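Local coordinates for thymidylate synthase ThyX (Streptomyces cacaoi subsp. asoensis, PDB 4P5A), which probably methylates dUMP, and also UMP, at the uracil ring using flavin and methylenetetrahydrofolate, as a homotetramer that binds FAD, at residues B[136-139]-B[140-144]. Residues are numbered along the deposited sequence; the frame is centred on the assembly and turned at random.
Sequences QVVR and SATRA
Thr-142 reaches back one turn to Val-138 with both its backbone and its side chain. Its OG1 donates to Val-138 O at 2.7 Å. The amide N of Thr-142 reaches the same Val-138 O at 2.9 Å, and the two donors, both tilted out of the carbonyl plane, approach from opposite faces. The side-chain bond depends on chi1 of -63°, which sets OG1 beside the backbone N and leaves CG2 on the carbonyl side. Val-138 CG1 lies 3.9 Å from Thr-142 OG1, so the valine flanks the hydroxyl while its own carbonyl accepts the bond.

The buried face is backed differently. Ala-141 N donates to Val-137 O at 2.8 Å, nearly in line with the carbonyl, and Ala-141 CB sits 3.3 Å from Val-137 O; Val-137 and Ala-141 also pack on Pro-109 and Val-108 respectively. This i to i+4 ladder, continued by Ser-140 N to Gln-136 O, identifies regular alpha-helix within helix 131-157, and the Thr-142 hydroxyl adds the familiar side-chain to i-4 carbonyl bond of helical threonines. Here the helix forms part of a subunit interface of the ThyX tetramer, away from the nucleotide and flavin sites: Ser-140 OG hydrogen-bonds Glu-151 of the second subunit, and Arg-143 NH1 forms salt bridges with Glu-150 and Glu-151 of that subunit.

Arg-139 marks the loose side. With CG anti to the backbone N and the chain extended as far as NE, its guanidinium is carried away from the following turn into an exposed position; of its side chain, only CB and CG approach Ser-140 N. Arg-139 O accepts Arg-143 N at 3.2 Å with an N-H...O angle of 151°, longer and more bent than the other backbone bonds joining these turns.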
loop_
_atom_site.group_PDB
_atom_site.type_symbol
_atom_site.label_atom_id
_atom_site.label_comp_id
_atom_site.label_asym_id
_atom_site.label_seq_id
_atom_site.Cartn_x
_atom_site.Cartn_y
_atom_site.Cartn_z
ATOM N N GLN B 136 3.552 -1.069 43.334
ATOM C CA GLN B 136 4.603 -2.010 42.974
ATOM C C GLN B 136 5.060 -1.702 41.553
ATOM O O GLN B 136 6.284 -1.639 41.274
ATOM C CB GLN B 136 4.096 -3.471 43.036
ATOM C CG GLN B 136 4.339 -4.105 44.393
ATOM C CD GLN B 136 5.624 -3.514 45.051
ATOM O OE1 GLN B 136 6.778 -3.898 44.713
ATOM N NE2 GLN B 136 5.415 -2.513 45.932
ATOM N N VAL B 137 4.092 -1.440 40.681
ATOM C CA VAL B 137 4.476 -0.949 39.325
ATOM C C VAL B 137 5.278 0.359 39.331
ATOM O O VAL B 137 6.384 0.402 38.737
ATOM C CB VAL B 137 3.276 -0.903 38.325
ATOM C CG1 VAL B 137 3.678 -0.240 36.974
ATOM C CG2 VAL B 137 2.751 -2.322 38.060
ATOM N N VAL B 138 4.812 1.378 40.037
ATOM C CA VAL B 138 5.506 2.615 40.066
ATOM C C VAL B 138 6.881 2.395 40.673
ATOM O O VAL B 138 7.880 2.974 40.243
ATOM C CB VAL B 138 4.703 3.670 40.817
ATOM C CG1 VAL B 138 5.515 4.951 40.990
ATOM C CG2 VAL B 138 3.483 3.983 39.956
ATOM N N ARG B 139 6.914 1.604 41.718
ATOM C CA ARG B 139 8.206 1.303 42.354
ATOM C C ARG B 139 9.246 0.657 41.427
ATOM O O ARG B 139 10.418 1.100 41.364
ATOM C CB ARG B 139 7.990 0.434 43.613
ATOM C CG ARG B 139 9.344 0.086 44.284
ATOM C CD ARG B 139 9.198 -0.556 45.651
ATOM N NE ARG B 139 10.515 -0.894 46.217
ATOM C CZ ARG B 139 10.639 -1.603 47.344
ATOM N NH1 ARG B 139 11.841 -1.924 47.825
ATOM N NH2 ARG B 139 9.533 -1.990 47.985
ATOM N N SER B 140 8.864 -0.409 40.751
ATOM C CA SER B 140 9.786 -1.119 39.889
ATOM C C SER B 140 10.165 -0.285 38.678
ATOM O O SER B 140 11.354 -0.300 38.255
ATOM C CB SER B 140 9.146 -2.392 39.367
ATOM O OG SER B 140 9.038 -3.363 40.385
ATOM N N ALA B 141 9.153 0.384 38.113
ATOM C CA ALA B 141 9.411 1.189 36.876
ATOM C C ALA B 141 10.367 2.323 37.243
ATOM O O ALA B 141 11.362 2.551 36.568
ATOM C CB ALA B 141 8.122 1.708 36.319
ATOM N N THR B 142 10.097 3.017 38.370
ATOM C CA THR B 142 10.988 4.069 38.792
ATOM C C THR B 142 12.427 3.576 38.873
ATOM O O THR B 142 13.337 4.246 38.393
ATOM C CB THR B 142 10.542 4.682 40.151
ATOM O OG1 THR B 142 9.274 5.273 39.949
ATOM C CG2 THR B 142 11.522 5.817 40.608
ATOM N N ARG B 143 12.640 2.416 39.478
ATOM C CA ARG B 143 14.001 1.988 39.717
ATOM C C ARG B 143 14.679 1.631 38.373
ATOM O O ARG B 143 15.841 1.994 38.086
ATOM C CB ARG B 143 13.976 0.754 40.628
ATOM C CG ARG B 143 15.284 0.408 41.273
ATOM C CD ARG B 143 15.942 -0.651 40.529
ATOM N NE ARG B 143 17.193 -1.158 41.087
ATOM C CZ ARG B 143 17.421 -2.428 41.350
ATOM N NH1 ARG B 143 16.450 -3.336 41.196
ATOM N NH2 ARG B 143 18.629 -2.799 41.797
ATOM N N ALA B 144 13.959 0.890 37.574
ATOM C CA ALA B 144 14.532 0.502 36.238
ATOM C C ALA B 144 14.789 1.737 35.378
ATOM O O ALA B 144 15.845 1.801 34.739
ATOM C CB ALA B 144 13.610 -0.392 35.608
#